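Local coordinates for protein tricorn protease (Thermoplasma acidophilum, PDB 1K32) that hydrolyses peptide bonds as a serine protease, probably cutting peptides released by the proteasome into smaller products in a multi-domain disassembly line, at residues Phe299-Ser304 against Ala312-Gly317; Ile338-Arg343 against Ala350-Thr355; His23-Ile28 against His38-Gly43. All blocks are in the same frame, centred on the assembly; numbering follows the deposited sequence.

Contact 1: Phe299-Ser304 against Ala312-Gly317; sequences FAEDFS and AFVSRG
An antiparallel beta hairpin with a bulge joins strands 300-305 and 311-315, the first two strands of a four-stranded propeller blade. Val-314 sits opposite both Glu-301 and Asp-302: its O takes Glu-301 N at 2.7 Å, while its N reaches Asp-302 O at 3.1 Å and Glu-301 O only weakly. Past the bulge, Ser-304 and Ala-312 exchange two straight bonds. Beyond the other end of the pairing, Arg-316 N donates a hydrogen bond to Phe-299 O from above the carbonyl plane. The Arg-316 chain, extended from CG to NE, runs alongside Phe-299 and sets NH2 over the centre of the ring, 3.4 Å from Phe-299 CZ. This is a cation-pi contact with the guanidinium upended on the ring, the planes 76° apart. Trimming Phe-299 to an alanine would probably leave the NH2 end of Arg-316 without its aromatic platform and freer to turn, although NE keeps its salt bridge to Glu-659. Asp-302 is held by Arg-342 and Arg-614. The face bearing Ala-312 and Val-314 packs on strand 338-343 of the next blade; on the other face Phe-303 makes a cation-pi contact with Arg-614 of strand 612-615, and Phe-313 meets Phe-320 of strand 318-322.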
loop_
_atom_site.group_PDB
_atom_site.type_symbol
_atom_site.label_atom_id
_atom_site.label_comp_id
_atom_site.label_asym_id
_atom_site.label_seq_id
_atom_site.Cartn_x
_atom_site.Cartn_y
_atom_site.Cartn_z
ATOM N N PHE A 299 -4.650 38.431 -16.980
ATOM C CA PHE A 299 -3.786 39.065 -17.977
ATOM C C PHE A 299 -2.365 38.577 -17.788
ATOM O O PHE A 299 -1.410 39.170 -18.280
ATOM C CB PHE A 299 -3.874 40.598 -17.870
ATOM C CG PHE A 299 -5.287 41.110 -17.881
ATOM C CD1 PHE A 299 -5.972 41.337 -16.685
ATOM C CD2 PHE A 299 -5.969 41.260 -19.075
ATOM C CE1 PHE A 299 -7.324 41.700 -16.686
ATOM C CE2 PHE A 299 -7.324 41.619 -19.089
ATOM C CZ PHE A 299 -8.001 41.838 -17.889
ATOM N N ALA A 300 -2.252 37.466 -17.074
ATOM C CA ALA A 300 -0.970 36.850 -16.786
ATOM C C ALA A 300 -0.199 36.458 -18.039
ATOM O O ALA A 300 -0.776 36.154 -19.086
ATOM C CB ALA A 300 -1.171 35.632 -15.914
ATOM N N GLU A 301 1.118 36.484 -17.898
ATOM C CA GLU A 301 2.066 36.131 -18.945
ATOM C C GLU A 301 3.319 35.684 -18.188
ATOM O O GLU A 301 3.380 35.740 -16.961
ATOM C CB GLU A 301 2.427 37.363 -19.797
ATOM C CG GLU A 301 1.244 38.162 -20.325
ATOM C CD GLU A 301 1.639 39.491 -20.962
ATOM O OE1 GLU A 301 2.006 40.437 -20.225
ATOM O OE2 GLU A 301 1.580 39.593 -22.210
ATOM N N ASP A 302 4.301 35.208 -18.927
ATOM C CA ASP A 302 5.592 34.838 -18.364
ATOM C C ASP A 302 5.622 34.577 -16.845
ATOM O O ASP A 302 5.677 35.523 -16.062
ATOM C CB ASP A 302 6.557 35.978 -18.702
ATOM C CG ASP A 302 8.005 35.591 -18.554
ATOM O OD1 ASP A 302 8.864 36.502 -18.569
ATOM O OD2 ASP A 302 8.284 34.380 -18.438
ATOM N N PHE A 303 5.569 33.311 -16.427
ATOM C CA PHE A 303 5.665 32.972 -15.005
ATOM C C PHE A 303 7.011 32.262 -14.869
ATOM O O PHE A 303 7.359 31.442 -15.706
ATOM C CB PHE A 303 4.507 32.069 -14.568
ATOM C CG PHE A 303 4.466 30.741 -15.259
ATOM C CD1 PHE A 303 5.170 29.655 -14.752
ATOM C CD2 PHE A 303 3.716 30.574 -16.421
ATOM C CE1 PHE A 303 5.128 28.421 -15.393
ATOM C CE2 PHE A 303 3.666 29.345 -17.069
ATOM C CZ PHE A 303 4.372 28.266 -16.555
ATOM N N SER A 304 7.781 32.578 -13.836
ATOM C CA SER A 304 9.103 31.967 -13.703
ATOM C C SER A 304 9.560 31.732 -12.255
ATOM O O SER A 304 9.225 32.493 -11.356
ATOM C CB SER A 304 10.116 32.862 -14.430
ATOM O OG SER A 304 11.263 32.144 -14.837
ATOM N N ALA A 312 8.245 34.656 -10.094
ATOM C CA ALA A 312 8.166 35.905 -10.820
ATOM C C ALA A 312 7.060 35.709 -11.835
ATOM O O ALA A 312 6.936 34.640 -12.410
ATOM C CB ALA A 312 9.466 36.186 -11.547
ATOM N N PHE A 313 6.250 36.734 -12.050
ATOM C CA PHE A 313 5.208 36.646 -13.056
ATOM C C PHE A 313 4.830 38.037 -13.561
ATOM O O PHE A 313 4.877 39.037 -12.827
ATOM C CB PHE A 313 4.001 35.860 -12.522
ATOM C CG PHE A 313 3.015 36.679 -11.764
ATOM C CD1 PHE A 313 1.970 37.311 -12.425
ATOM C CD2 PHE A 313 3.114 36.802 -10.386
ATOM C CE1 PHE A 313 1.028 38.057 -11.722
ATOM C CE2 PHE A 313 2.176 37.548 -9.667
ATOM C CZ PHE A 313 1.131 38.176 -10.338
ATOM N N VAL A 314 4.505 38.086 -14.843
ATOM C CA VAL A 314 4.161 39.318 -15.522
ATOM C C VAL A 314 2.675 39.313 -15.841
ATOM O O VAL A 314 2.120 38.290 -16.237
ATOM C CB VAL A 314 4.985 39.437 -16.829
ATOM C CG1 VAL A 314 4.580 40.673 -17.615
ATOM C CG2 VAL A 314 6.460 39.453 -16.493
ATOM N N SER A 315 2.032 40.454 -15.658
ATOM C CA SER A 315 0.611 40.565 -15.946
ATOM C C SER A 315 0.221 41.987 -16.276
ATOM O O SER A 315 0.534 42.915 -15.535
ATOM C CB SER A 315 -0.228 40.080 -14.758
ATOM O OG SER A 315 -1.607 40.264 -15.032
ATOM N N ARG A 316 -0.465 42.153 -17.401
ATOM C CA ARG A 316 -0.914 43.469 -17.819
ATOM C C ARG A 316 0.264 44.446 -17.807
ATOM O O ARG A 316 0.136 45.577 -17.353
ATOM C CB ARG A 316 -2.027 43.956 -16.877
ATOM C CG ARG A 316 -3.044 44.880 -17.511
ATOM C CD ARG A 316 -4.060 45.378 -16.488
ATOM N NE ARG A 316 -4.975 46.353 -17.070
ATOM C CZ ARG A 316 -5.992 46.049 -17.869
ATOM N NH1 ARG A 316 -6.768 47.013 -18.361
ATOM N NH2 ARG A 316 -6.251 44.781 -18.163
ATOM N N GLY A 317 1.414 43.983 -18.290
ATOM C CA GLY A 317 2.598 44.832 -18.376
ATOM C C GLY A 317 3.299 45.150 -17.071
ATOM O O GLY A 317 4.235 45.945 -17.037
#

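Contact 2: Ile338-Arg343 against Ala350-Thr355; sequences IRYVRR and AFIHGT
Strands 338-343 and 348-355 pair as an antiparallel hairpin, and on one face of it CB of Phe-351 settles into the notch between two methyls of the opposing strand. Val-341 CG2 lies 3.9 Å from Phe-351 CB and Ile-338 CG2 4.2 Å from it. The phenyl group then leaves the hairpin: its CG stands between the backbone N and the carbonyl carbon (chi1 61°), which carries the ring away from strand 338-343. Farther along this face, CG1 of Ile-338 nudges the edge of the His-353 imidazole.

The opposite face is filled differently. There the Tyr-340 ring turns an edge to Ile-352, with CD1 3.9 Å from Ile-352 CG1 and level with Ile-352 CB, close to the ring plane. Arg-339 reaches past them with a chain extended from CG to NE, and NE passes 4.1 Å from Gly-354 CA. Gly-354, with no side chain, lets the Arg-339 arm lie close against its backbone.

Ile-352 faces two residues in a pattern consistent with a classic beta bulge: its O accepts from Arg-339 N at 2.7 Å, and its N gives to Tyr-340 O at 2.9 Å. Tyr-340 N, buried between, finds no partner. Beyond it, Arg-342 N bonds Ala-350 O at 2.8 Å, straight at 162°.

Arg-339 ends in salt bridges to Asp-359 and Glu-666. Strand 358-365 continues the sheet beside 348-355; Val-341 packs on the 300-305/311-315 hairpin of the preceding blade, while Ala-350 and Ile-352 press against strand 381-386 of the following one.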
loop_
_atom_site.group_PDB
_atom_site.type_symbol
_atom_site.label_atom_id
_atom_site.label_comp_id
_atom_site.label_asym_id
_atom_site.label_seq_id
_atom_site.Cartn_x
_atom_site.Cartn_y
_atom_site.Cartn_z
ATOM N N ILE A 338 6.615 45.807 -18.921
ATOM C CA ILE A 338 7.730 44.967 -18.570
ATOM C C ILE A 338 7.295 43.770 -19.421
ATOM O O ILE A 338 6.173 43.280 -19.278
ATOM C CB ILE A 338 7.716 44.620 -17.062
ATOM C CG1 ILE A 338 8.158 45.846 -16.249
ATOM C CG2 ILE A 338 8.613 43.432 -16.781
ATOM C CD1 ILE A 338 8.289 45.587 -14.748
ATOM N N ARG A 339 8.148 43.332 -20.339
ATOM C CA ARG A 339 7.799 42.221 -21.214
ATOM C C ARG A 339 8.229 40.853 -20.694
ATOM O O ARG A 339 7.499 39.875 -20.847
ATOM C CB ARG A 339 8.394 42.437 -22.612
ATOM C CG ARG A 339 7.853 43.652 -23.363
ATOM C CD ARG A 339 8.393 43.695 -24.791
ATOM N NE ARG A 339 8.043 44.932 -25.487
ATOM C CZ ARG A 339 6.808 45.294 -25.821
ATOM N NH1 ARG A 339 6.608 46.448 -26.453
ATOM N NH2 ARG A 339 5.772 44.510 -25.535
ATOM N N TYR A 340 9.423 40.778 -20.113
ATOM C CA TYR A 340 9.931 39.516 -19.577
ATOM C C TYR A 340 10.684 39.769 -18.280
ATOM O O TYR A 340 11.165 40.879 -18.027
ATOM C CB TYR A 340 10.873 38.814 -20.572
ATOM C CG TYR A 340 10.313 38.658 -21.969
ATOM C CD1 TYR A 340 10.569 39.615 -22.948
ATOM C CD2 TYR A 340 9.491 37.576 -22.301
ATOM C CE1 TYR A 340 10.024 39.504 -24.220
ATOM C CE2 TYR A 340 8.941 37.461 -23.571
ATOM C CZ TYR A 340 9.214 38.429 -24.521
ATOM O OH TYR A 340 8.684 38.335 -25.779
ATOM N N VAL A 341 10.769 38.724 -17.462
ATOM C CA VAL A 341 11.452 38.764 -16.177
ATOM C C VAL A 341 12.111 37.397 -15.974
ATOM O O VAL A 341 11.488 36.354 -16.168
ATOM C CB VAL A 341 10.460 39.057 -15.024
ATOM C CG1 VAL A 341 11.192 39.094 -13.695
ATOM C CG2 VAL A 341 9.768 40.388 -15.257
ATOM N N ARG A 342 13.381 37.415 -15.584
ATOM C CA ARG A 342 14.137 36.189 -15.391
ATOM C C ARG A 342 15.055 36.291 -14.179
ATOM O O ARG A 342 15.546 37.369 -13.847
ATOM C CB ARG A 342 14.974 35.928 -16.645
ATOM C CG ARG A 342 14.994 34.491 -17.120
ATOM C CD ARG A 342 13.611 34.022 -17.556
ATOM N NE ARG A 342 13.222 34.492 -18.886
ATOM C CZ ARG A 342 11.967 34.476 -19.332
ATOM N NH1 ARG A 342 11.677 34.910 -20.553
ATOM N NH2 ARG A 342 10.993 34.037 -18.541
ATOM N N ARG A 343 15.277 35.161 -13.517
ATOM C CA ARG A 343 16.163 35.097 -12.361
ATOM C C ARG A 343 17.537 35.637 -12.772
ATOM O O ARG A 343 18.091 35.227 -13.790
ATOM C CB ARG A 343 16.261 33.644 -11.892
ATOM C CG ARG A 343 17.614 33.201 -11.332
ATOM C CD ARG A 343 17.891 33.799 -9.975
ATOM N NE ARG A 343 18.849 33.006 -9.198
ATOM C CZ ARG A 343 20.128 32.823 -9.520
ATOM N NH1 ARG A 343 20.902 32.087 -8.737
ATOM N NH2 ARG A 343 20.638 33.369 -10.614
ATOM N N ALA A 350 16.339 39.992 -13.839
ATOM C CA ALA A 350 16.570 40.804 -15.022
ATOM C C ALA A 350 15.218 40.909 -15.732
ATOM O O ALA A 350 14.378 40.011 -15.616
ATOM C CB ALA A 350 17.600 40.141 -15.929
ATOM N N PHE A 351 14.996 41.999 -16.456
ATOM C CA PHE A 351 13.731 42.173 -17.152
ATOM C C PHE A 351 13.873 42.999 -18.412
ATOM O O PHE A 351 14.842 43.740 -18.584
ATOM C CB PHE A 351 12.699 42.830 -16.217
ATOM C CG PHE A 351 13.099 44.201 -15.722
ATOM C CD1 PHE A 351 12.976 45.322 -16.546
ATOM C CD2 PHE A 351 13.606 44.371 -14.434
ATOM C CE1 PHE A 351 13.352 46.596 -16.094
ATOM C CE2 PHE A 351 13.985 45.633 -13.969
ATOM C CZ PHE A 351 13.858 46.749 -14.802
ATOM N N ILE A 352 12.907 42.848 -19.303
ATOM C CA ILE A 352 12.881 43.619 -20.526
ATOM C C ILE A 352 11.765 44.637 -20.325
ATOM O O ILE A 352 10.636 44.288 -19.941
ATOM C CB ILE A 352 12.580 42.749 -21.755
ATOM C CG1 ILE A 352 13.677 41.693 -21.928
ATOM C CG2 ILE A 352 12.473 43.625 -23.001
ATOM C CD1 ILE A 352 15.063 42.269 -22.099
ATOM N N HIS A 353 12.112 45.902 -20.545
ATOM C CA HIS A 353 11.186 47.016 -20.415
ATOM C C HIS A 353 10.993 47.604 -21.809
ATOM O O HIS A 353 11.963 47.960 -22.484
ATOM C CB HIS A 353 11.763 48.073 -19.460
ATOM C CG HIS A 353 10.851 49.235 -19.227
ATOM N ND1 HIS A 353 11.015 50.448 -19.858
ATOM C CD2 HIS A 353 9.723 49.347 -18.485
ATOM C CE1 HIS A 353 10.025 51.256 -19.519
ATOM N NE2 HIS A 353 9.227 50.612 -18.688
ATOM N N GLY A 354 9.740 47.684 -22.240
ATOM C CA GLY A 354 9.439 48.209 -23.550
ATOM C C GLY A 354 8.792 49.573 -23.483
ATOM O O GLY A 354 7.960 49.848 -22.616
ATOM N N THR A 355 9.199 50.431 -24.409
ATOM C CA THR A 355 8.685 51.787 -24.511
ATOM C C THR A 355 8.386 52.014 -25.982
ATOM O O THR A 355 8.598 51.136 -26.813
ATOM C CB THR A 355 9.731 52.836 -24.070
ATOM O OG1 THR A 355 10.856 52.793 -24.959
ATOM C CG2 THR A 355 10.216 52.552 -22.664
#

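Contact 3: His23-Ile28 against His38-Gly43; sequences HGDRII and HDLKSG
Leu-40 lies over the carbonyl of Asp-25 and touches Ile-27 beyond it, where strands 26-31 and 34-39 come to the end of their antiparallel pairing. With CG anti to its own carbonyl carbon (chi1 -62°), Leu-40 brings CB and CG each to 3.5 Å from Asp-25 O and carries Leu-40 CD2 across to 3.9 Å from Ile-27 CD1. The same Asp-25 O accepts Leu-40 N at 2.8 Å and 169°, and its carbonyl is thereby covered by one residue's amide and side chain together. Ile-27 and His-38 exchange two backbone bonds next to it.

Asp-39 turns its side chain to the other face, the one shared with Arg-26, and reaches forward along its own chain to Ser-42 in an Asx motif. OD2 is gripped twice: Ser-42 N approaches at 2.6 Å from above the carboxylate plane, and Ser-42 OG takes the anti lone pair. These bonds fix the carboxylate's rotation and hold the turn that follows the strand.

Before strand 26-31, a type II' turn from His-23 to Arg-26 links it to strand 18-23, on its other side. Ile-27, His-38 and Leu-40 pack on Ile-280 beyond the last blade, whereas Arg-26 and Ile-28 lean on strand 54-60 of the next.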
loop_
_atom_site.group_PDB
_atom_site.type_symbol
_atom_site.label_atom_id
_atom_site.label_comp_id
_atom_site.label_asym_id
_atom_site.label_seq_id
_atom_site.Cartn_x
_atom_site.Cartn_y
_atom_site.Cartn_z
ATOM N N HIS A 23 -34.208 62.435 -34.581
ATOM C CA HIS A 23 -35.658 62.503 -34.756
ATOM C C HIS A 23 -36.086 63.884 -34.292
ATOM O O HIS A 23 -36.102 64.169 -33.097
ATOM C CB HIS A 23 -36.382 61.441 -33.930
ATOM C CG HIS A 23 -37.845 61.348 -34.233
ATOM N ND1 HIS A 23 -38.339 60.652 -35.315
ATOM C CD2 HIS A 23 -38.919 61.916 -33.632
ATOM C CE1 HIS A 23 -39.651 60.796 -35.369
ATOM N NE2 HIS A 23 -40.028 61.559 -34.359
ATOM N N GLY A 24 -36.419 64.744 -35.248
ATOM C CA GLY A 24 -36.824 66.099 -34.915
ATOM C C GLY A 24 -35.688 66.870 -34.267
ATOM O O GLY A 24 -34.638 67.084 -34.874
ATOM N N ASP A 25 -35.901 67.296 -33.029
ATOM C CA ASP A 25 -34.888 68.035 -32.290
ATOM C C ASP A 25 -34.174 67.141 -31.296
ATOM O O ASP A 25 -33.444 67.634 -30.432
ATOM C CB ASP A 25 -35.516 69.201 -31.527
ATOM C CG ASP A 25 -35.961 70.313 -32.440
ATOM O OD1 ASP A 25 -35.134 70.738 -33.274
ATOM O OD2 ASP A 25 -37.125 70.759 -32.322
ATOM N N ARG A 26 -34.392 65.835 -31.406
ATOM C CA ARG A 26 -33.752 64.907 -30.487
ATOM C C ARG A 26 -32.709 64.085 -31.213
ATOM O O ARG A 26 -32.937 63.597 -32.314
ATOM C CB ARG A 26 -34.777 63.963 -29.837
ATOM C CG ARG A 26 -35.960 64.666 -29.188
ATOM C CD ARG A 26 -36.502 63.890 -27.990
ATOM N NE ARG A 26 -36.849 62.496 -28.282
ATOM C CZ ARG A 26 -37.790 62.113 -29.141
ATOM N NH1 ARG A 26 -38.028 60.825 -29.323
ATOM N NH2 ARG A 26 -38.482 63.010 -29.829
ATOM N N ILE A 27 -31.553 63.952 -30.580
ATOM C CA ILE A 27 -30.452 63.183 -31.129
ATOM C C ILE A 27 -29.959 62.221 -30.079
ATOM O O ILE A 27 -29.696 62.626 -28.953
ATOM C CB ILE A 27 -29.287 64.092 -31.516
ATOM C CG1 ILE A 27 -29.623 64.826 -32.810
ATOM C CG2 ILE A 27 -28.018 63.288 -31.629
ATOM C CD1 ILE A 27 -28.612 65.883 -33.181
ATOM N N ILE A 28 -29.862 60.944 -30.435
ATOM C CA ILE A 28 -29.344 59.945 -29.510
ATOM C C ILE A 28 -27.973 59.536 -30.035
ATOM O O ILE A 28 -27.705 59.616 -31.239
ATOM C CB ILE A 28 -30.281 58.704 -29.381
ATOM C CG1 ILE A 28 -30.599 58.097 -30.748
ATOM C CG2 ILE A 28 -31.545 59.112 -28.654
ATOM C CD1 ILE A 28 -31.509 56.840 -30.673
ATOM N N HIS A 38 -29.869 63.899 -26.564
ATOM C CA HIS A 38 -29.609 65.327 -26.540
ATOM C C HIS A 38 -30.730 66.078 -27.255
ATOM O O HIS A 38 -31.122 65.724 -28.364
ATOM C CB HIS A 38 -28.257 65.607 -27.208
ATOM C CG HIS A 38 -27.898 67.058 -27.263
ATOM N ND1 HIS A 38 -28.002 67.808 -28.415
ATOM C CD2 HIS A 38 -27.447 67.900 -26.304
ATOM C CE1 HIS A 38 -27.629 69.051 -28.161
ATOM N NE2 HIS A 38 -27.288 69.133 -26.887
ATOM N N ASP A 39 -31.268 67.095 -26.597
ATOM C CA ASP A 39 -32.331 67.898 -27.189
ATOM C C ASP A 39 -31.719 69.186 -27.726
ATOM O O ASP A 39 -31.144 69.976 -26.976
ATOM C CB ASP A 39 -33.416 68.220 -26.154
ATOM C CG ASP A 39 -34.444 69.221 -26.675
ATOM O OD1 ASP A 39 -34.970 69.030 -27.791
ATOM O OD2 ASP A 39 -34.726 70.203 -25.968
ATOM N N LEU A 40 -31.839 69.377 -29.036
ATOM C CA LEU A 40 -31.303 70.552 -29.704
ATOM C C LEU A 40 -32.012 71.825 -29.265
ATOM O O LEU A 40 -31.427 72.904 -29.291
ATOM C CB LEU A 40 -31.449 70.401 -31.218
ATOM C CG LEU A 40 -30.704 69.236 -31.858
ATOM C CD1 LEU A 40 -31.220 68.996 -33.270
ATOM C CD2 LEU A 40 -29.217 69.545 -31.844
ATOM N N LYS A 41 -33.272 71.700 -28.864
ATOM C CA LYS A 41 -34.034 72.870 -28.444
ATOM C C LYS A 41 -33.586 73.389 -27.085
ATOM O O LYS A 41 -33.269 74.564 -26.945
ATOM C CB LYS A 41 -35.532 72.547 -28.411
ATOM C CG LYS A 41 -36.421 73.755 -28.136
ATOM C CD LYS A 41 -37.897 73.404 -28.295
ATOM C CE LYS A 41 -38.774 74.649 -28.246
ATOM N NZ LYS A 41 -40.222 74.301 -28.377
ATOM N N SER A 42 -33.548 72.511 -26.090
ATOM C CA SER A 42 -33.149 72.893 -24.739
ATOM C C SER A 42 -31.642 72.811 -24.493
ATOM O O SER A 42 -31.126 73.424 -23.556
ATOM C CB SER A 42 -33.859 72.003 -23.724
ATOM O OG SER A 42 -33.423 70.661 -23.853
ATOM N N GLY A 43 -30.939 72.051 -25.327
ATOM C CA GLY A 43 -29.505 71.909 -25.154
ATOM C C GLY A 43 -29.147 70.893 -24.079
ATOM O O GLY A 43 -27.964 70.642 -23.823
#

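Overall arrangement
Along the chain the order is contact 3, contact 1, contact 2. Contacts 1 and 2 are first hairpins of consecutive four-stranded blades in the seven-bladed propeller; their centres are 10 Å apart, and they are tied by the Asp-302 to Arg-342 salt bridge and a probable hydrogen bond from Ile-338 N to Gly-317 O. Contact 3 pairs the second and third strands of the first blade of the separate six-bladed propeller, its centre about 48 Å from that of contact 1 and 52 Å from that of contact 2, without touching either. Antiparallel blades thus build both propellers, which, in keeping with the substrate gating proposed for tricorn, probably form passages to and from the protease core.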